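Local atomic coordinates of fatty acyl CoA synthetase FADD13 (FATTY-ACYL-CoA SYNTHETASE) (Mycobacterium tuberculosis, PDB entry 3R44), a protein that belongs to the ANL superfamily of AMP-binding enzymes, pairing a large AMP-binding region with a smaller C-terminal domain. Residues V365-D370 and F392-I397; A72-N77 and I98-A103. All coordinates share one frame; numbering follows the deposited sequence. Where two conformers were deposited one is given.

Contact 1 (V365-D370 and F392-I397); sequences VVIKSD and FRTGDI
Thr-394 turns its hydroxyl into the position between its backbone N and carbonyl carbon (chi1 64°), and this rotation places OG1 2.7 Å from Val-365 O, to which it donates. The pairing is antiparallel beta-sheet: strand 364-369 runs against strand 391-394 in a five-stranded sheet. Val-365 O is gripped twice, because Thr-394 N also reaches it, at 3.1 Å and almost in line with the C=O bond, whereas OG1 approaches tilted 32° from the carbonyl plane. Thr-394 OG1 in turn accepts from Asp-396 N at 3.0 Å, an ST turn that spans the corner at Gly-395. Beyond the corner Asp-396 O receives Val-365 N at 2.8 Å, while the Asp-396 carboxylate is held by Tyr-315 and Arg-411. Ile-367 and Phe-392 form a hydrogen-bonded pair, the N-H of Ile-367 pointing, in the carbonyl plane, at a lone pair of Phe-392 O. On their face of the sheet, Ile-367 CD1 meets Thr-394 CG2 at 4.0 Å, the two side chains crossing at about a right angle. On the other face Val-366 CG1 touches CG of Arg-393, a residue whose NE forms a salt bridge with Glu-364. Val-366 CA makes a C-H...O contact of 3.2 Å with Phe-392 O.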
loop_
_atom_site.group_PDB
_atom_site.type_symbol
_atom_site.label_atom_id
_atom_site.label_comp_id
_atom_site.label_asym_id
_atom_site.label_seq_id
_atom_site.Cartn_x
_atom_site.Cartn_y
_atom_site.Cartn_z
ATOM N N VAL A 365 5.697 -13.820 -8.754
ATOM C CA VAL A 365 6.379 -13.421 -7.549
ATOM C C VAL A 365 5.753 -14.145 -6.356
ATOM O O VAL A 365 4.489 -14.175 -6.189
ATOM C CB VAL A 365 6.389 -11.929 -7.357
ATOM C CG1 VAL A 365 7.139 -11.579 -6.022
ATOM C CG2 VAL A 365 7.096 -11.205 -8.607
ATOM N N VAL A 366 6.607 -14.808 -5.567
ATOM C CA VAL A 366 6.097 -15.481 -4.359
ATOM C C VAL A 366 6.891 -15.000 -3.136
ATOM O O VAL A 366 8.078 -14.646 -3.256
ATOM C CB VAL A 366 6.080 -16.997 -4.458
ATOM C CG1 VAL A 366 5.030 -17.482 -5.446
ATOM C CG2 VAL A 366 7.438 -17.570 -4.782
ATOM N N ILE A 367 6.238 -14.968 -1.975
ATOM C CA ILE A 367 6.869 -14.443 -0.756
ATOM C C ILE A 367 6.723 -15.465 0.358
ATOM O O ILE A 367 5.608 -16.030 0.535
ATOM C CB ILE A 367 6.185 -13.108 -0.343
ATOM C CG1 ILE A 367 6.269 -12.061 -1.490
ATOM C CG2 ILE A 367 6.768 -12.572 0.990
ATOM C CD1 ILE A 367 5.507 -10.687 -1.245
ATOM N N LYS A 368 7.759 -15.672 1.164
ATOM C CA LYS A 368 7.687 -16.541 2.378
ATOM C C LYS A 368 8.238 -15.699 3.524
ATOM O O LYS A 368 9.339 -15.186 3.432
ATOM C CB LYS A 368 8.485 -17.837 2.225
ATOM C CG LYS A 368 8.453 -18.724 3.468
ATOM C CD LYS A 368 9.087 -20.107 3.171
ATOM C CE LYS A 368 8.021 -21.076 2.725
ATOM N NZ LYS A 368 8.539 -22.482 2.645
ATOM N N SER A 369 7.433 -15.491 4.578
ATOM C CA SER A 369 7.770 -14.522 5.580
ATOM C C SER A 369 6.685 -14.477 6.635
ATOM O O SER A 369 5.511 -14.655 6.317
ATOM C CB SER A 369 7.825 -13.107 4.984
ATOM O OG SER A 369 8.270 -12.125 5.922
ATOM N N ASP A 370 7.067 -14.169 7.862
ATOM C CA ASP A 370 6.079 -13.853 8.913
ATOM C C ASP A 370 5.324 -12.515 8.693
ATOM O O ASP A 370 4.358 -12.250 9.407
ATOM C CB ASP A 370 6.758 -13.785 10.286
ATOM C CG ASP A 370 7.142 -15.132 10.829
ATOM O OD1 ASP A 370 6.528 -16.114 10.388
ATOM O OD2 ASP A 370 8.013 -15.193 11.733
ATOM N N PHE A 392 3.411 -17.452 -0.406
ATOM C CA PHE A 392 2.250 -16.692 -0.826
ATOM C C PHE A 392 2.371 -16.334 -2.314
ATOM O O PHE A 392 3.359 -15.744 -2.713
ATOM C CB PHE A 392 2.091 -15.401 -0.018
ATOM C CG PHE A 392 1.007 -14.540 -0.531
ATOM C CD1 PHE A 392 -0.325 -14.881 -0.332
ATOM C CD2 PHE A 392 1.287 -13.392 -1.230
ATOM C CE1 PHE A 392 -1.330 -14.123 -0.873
ATOM C CE2 PHE A 392 0.295 -12.630 -1.740
ATOM C CZ PHE A 392 -1.025 -12.970 -1.558
ATOM N N ARG A 393 1.380 -16.692 -3.112
ATOM C CA ARG A 393 1.380 -16.362 -4.530
ATOM C C ARG A 393 0.741 -15.008 -4.804
ATOM O O ARG A 393 -0.476 -14.800 -4.596
ATOM C CB ARG A 393 0.648 -17.440 -5.290
ATOM C CG ARG A 393 1.324 -18.800 -5.121
ATOM C CD ARG A 393 0.628 -19.977 -5.795
ATOM N NE ARG A 393 0.336 -19.743 -7.202
ATOM C CZ ARG A 393 -0.296 -20.579 -8.017
ATOM N NH1 ARG A 393 -0.684 -21.774 -7.625
ATOM N NH2 ARG A 393 -0.517 -20.210 -9.260
ATOM N N THR A 394 1.535 -14.073 -5.273
ATOM C CA THR A 394 1.067 -12.703 -5.404
ATOM C C THR A 394 0.135 -12.489 -6.600
ATOM O O THR A 394 -0.627 -11.523 -6.587
ATOM C CB THR A 394 2.251 -11.691 -5.542
ATOM O OG1 THR A 394 2.950 -11.973 -6.773
ATOM C CG2 THR A 394 3.239 -11.793 -4.362
ATOM N N GLY A 395 0.233 -13.313 -7.644
ATOM C CA GLY A 395 -0.473 -13.084 -8.880
ATOM C C GLY A 395 0.249 -12.083 -9.773
ATOM O O GLY A 395 -0.203 -11.785 -10.884
ATOM N N ASP A 396 1.371 -11.547 -9.276
ATOM C CA ASP A 396 2.160 -10.586 -10.045
ATOM C C ASP A 396 3.295 -11.356 -10.706
ATOM O O ASP A 396 3.803 -12.339 -10.148
ATOM C CB ASP A 396 2.739 -9.511 -9.121
ATOM C CG ASP A 396 1.684 -8.611 -8.474
ATOM O OD1 ASP A 396 0.504 -8.521 -8.905
ATOM O OD2 ASP A 396 2.059 -7.991 -7.466
ATOM N N ILE A 397 3.699 -10.962 -11.909
ATOM C CA ILE A 397 4.753 -11.642 -12.615
ATOM C C ILE A 397 6.014 -10.781 -12.556
ATOM O O ILE A 397 5.943 -9.534 -12.691
ATOM C CB ILE A 397 4.383 -11.870 -14.095
ATOM C CG1 ILE A 397 3.079 -12.662 -14.220
ATOM C CG2 ILE A 397 5.557 -12.546 -14.871
ATOM C CD1 ILE A 397 3.034 -13.959 -13.420
#

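Contact 2 (A72-N77 and I98-A103); sequences ALLMPN and INTRLA
Leu-74 packs against Ile-98 through one methyl, CD1. With CG of Leu-74 opposite its backbone N (chi1 -172°), chi2 near 60° swings CD1 toward the loop, 3.6 Å from Ile-98 CG2. The two side chains pass at an oblique angle, and the same Leu-74 CD1 also rests 3.5 Å from Ile-98 O. Ile-98 divides its branches between two neighbours: CG2 serves Leu-74, while its other arm, extended through CG1 (chi2 172°), brings CD1 to 3.8 Å from Ala-72 CB. Thr-100 adds its methyl, with CG2 3.8 Å from Leu-74 CD1 and also against Met-75 N. Strands 70-74 and 94-97 lie side by side in a parallel four-stranded sheet and are joined by helix 79-91, a beta-alpha-beta crossover; Ile-98 N prolongs their pairing with a 2.8 Å bond to Leu-73 O. That helix covers Leu-73 and Met-75, whereas helix 104-114 covers Ala-72 and Ile-98. Past this bond the backbones separate around a water, which accepts from Met-75 N at 3.2 Å and sits 2.7 Å from Ile-98 O, with Leu-73 O also in its shell. The loop then folds as a type I turn from Asn-99 to Leu-102, leading to Ala-103 at the N-cap of helix 104-114. An Asx turn reinforces it, Asn-99 OD1 accepting from Arg-101 N at 2.8 Å.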
loop_
_atom_site.group_PDB
_atom_site.type_symbol
_atom_site.label_atom_id
_atom_site.label_comp_id
_atom_site.label_asym_id
_atom_site.label_seq_id
_atom_site.Cartn_x
_atom_site.Cartn_y
_atom_site.Cartn_z
ATOM N N ALA A 72 -14.122 -0.439 12.960
ATOM C CA ALA A 72 -13.791 0.195 11.680
ATOM C C ALA A 72 -13.368 1.641 11.923
ATOM O O ALA A 72 -13.948 2.353 12.749
ATOM C CB ALA A 72 -14.997 0.137 10.695
ATOM N N LEU A 73 -12.397 2.081 11.133
ATOM C CA LEU A 73 -11.824 3.430 11.232
ATOM C C LEU A 73 -11.948 4.091 9.887
ATOM O O LEU A 73 -11.312 3.657 8.920
ATOM C CB LEU A 73 -10.365 3.391 11.700
ATOM C CG LEU A 73 -10.089 2.723 13.053
ATOM C CD1 LEU A 73 -8.552 2.615 13.259
ATOM C CD2 LEU A 73 -10.775 3.460 14.171
ATOM N N LEU A 74 -12.799 5.108 9.814
ATOM C CA LEU A 74 -13.028 5.854 8.558
ATOM C C LEU A 74 -12.807 7.347 8.799
ATOM O O LEU A 74 -13.752 8.101 9.084
ATOM C CB LEU A 74 -14.471 5.574 8.082
ATOM C CG LEU A 74 -14.958 6.057 6.723
ATOM C CD1 LEU A 74 -14.091 5.429 5.567
ATOM C CD2 LEU A 74 -16.470 5.823 6.482
ATOM N N MET A 75 -11.547 7.757 8.772
ATOM C CA MET A 75 -11.204 9.070 9.243
ATOM C C MET A 75 -9.894 9.576 8.646
ATOM O O MET A 75 -9.089 8.810 8.113
ATOM C CB MET A 75 -11.103 9.090 10.776
ATOM C CG MET A 75 -10.038 8.172 11.306
ATOM S SD MET A 75 -10.237 7.816 13.095
ATOM C CE MET A 75 -11.422 6.527 13.004
ATOM N N PRO A 76 -9.690 10.882 8.771
ATOM C CA PRO A 76 -8.465 11.476 8.306
ATOM C C PRO A 76 -7.302 11.093 9.161
ATOM O O PRO A 76 -7.457 10.637 10.316
ATOM C CB PRO A 76 -8.683 12.965 8.502
ATOM C CG PRO A 76 -9.773 13.121 9.370
ATOM C CD PRO A 76 -10.631 11.908 9.261
ATOM N N ASN A 77 -6.126 11.291 8.613
ATOM C CA ASN A 77 -4.914 11.073 9.418
ATOM C C ASN A 77 -4.945 11.983 10.649
ATOM O O ASN A 77 -5.237 13.200 10.559
ATOM C CB ASN A 77 -3.682 11.423 8.585
ATOM C CG ASN A 77 -3.334 10.354 7.601
ATOM O OD1 ASN A 77 -4.190 9.551 7.197
ATOM N ND2 ASN A 77 -2.083 10.340 7.179
ATOM N N ILE A 98 -10.546 1.935 6.793
ATOM C CA ILE A 98 -11.246 2.006 5.509
ATOM C C ILE A 98 -10.858 3.240 4.708
ATOM O O ILE A 98 -10.785 4.363 5.260
ATOM C CB ILE A 98 -12.770 1.967 5.731
ATOM C CG1 ILE A 98 -13.163 0.671 6.482
ATOM C CG2 ILE A 98 -13.508 2.066 4.398
ATOM C CD1 ILE A 98 -14.639 0.616 6.924
ATOM N N ASN A 99 -10.609 3.043 3.422
ATOM C CA ASN A 99 -10.268 4.139 2.486
ATOM C C ASN A 99 -11.430 5.136 2.442
ATOM O O ASN A 99 -12.536 4.774 2.048
ATOM C CB ASN A 99 -10.012 3.498 1.103
ATOM C CG ASN A 99 -9.621 4.478 -0.005
ATOM O OD1 ASN A 99 -9.923 5.654 0.017
ATOM N ND2 ASN A 99 -8.903 3.955 -0.992
ATOM N N THR A 100 -11.169 6.386 2.830
ATOM C CA THR A 100 -12.189 7.431 2.873
ATOM C C THR A 100 -12.576 8.006 1.500
ATOM O O THR A 100 -13.380 8.957 1.433
ATOM C CB THR A 100 -11.700 8.601 3.699
ATOM O OG1 THR A 100 -10.447 9.035 3.162
ATOM C CG2 THR A 100 -11.475 8.202 5.116
ATOM N N ARG A 101 -11.988 7.478 0.420
ATOM C CA ARG A 101 -12.377 7.833 -0.957
ATOM C C ARG A 101 -13.420 6.892 -1.524
ATOM O O ARG A 101 -13.948 7.136 -2.599
ATOM C CB ARG A 101 -11.153 7.844 -1.905
ATOM C CG ARG A 101 -10.033 8.827 -1.516
ATOM N N LEU A 102 -13.708 5.792 -0.828
ATOM C CA LEU A 102 -14.669 4.820 -1.331
ATOM C C LEU A 102 -16.070 5.351 -1.185
ATOM O O LEU A 102 -16.365 6.117 -0.273
ATOM C CB LEU A 102 -14.551 3.509 -0.590
ATOM C CG LEU A 102 -13.296 2.685 -0.832
ATOM C CD1 LEU A 102 -13.219 1.511 0.172
ATOM C CD2 LEU A 102 -13.138 2.180 -2.249
ATOM N N ALA A 103 -16.927 4.933 -2.120
ATOM C CA ALA A 103 -18.331 5.285 -2.124
ATOM C C ALA A 103 -19.080 4.470 -1.087
ATOM O O ALA A 103 -18.603 3.435 -0.619
ATOM C CB ALA A 103 -18.930 5.042 -3.511
HETATM O O HOH W 1 -9.683 5.588 7.445
#

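Both segments of contact 2 precede those of contact 1 in sequence, and the centre of the chain falls between the two contacts. Their centres are 27 Å apart and their nearest atoms about 17 Å, so they do not touch. Contact 1 belongs to an antiparallel sheet, contact 2 to a separate parallel one. Contact 1 touches the nine-stranded mixed sheet at Tyr-315 of strand 310-316; contact 2 reaches the loop that follows its strand 213-216, where Asn-77 bonds to Leu-218 and Met-220 and Thr-100 touches Phe-221. The bound histidine sits in a pocket of Met-15 to Ile-18, Gly-169, His-192, Glu-193 and His-196, none of them from either contact.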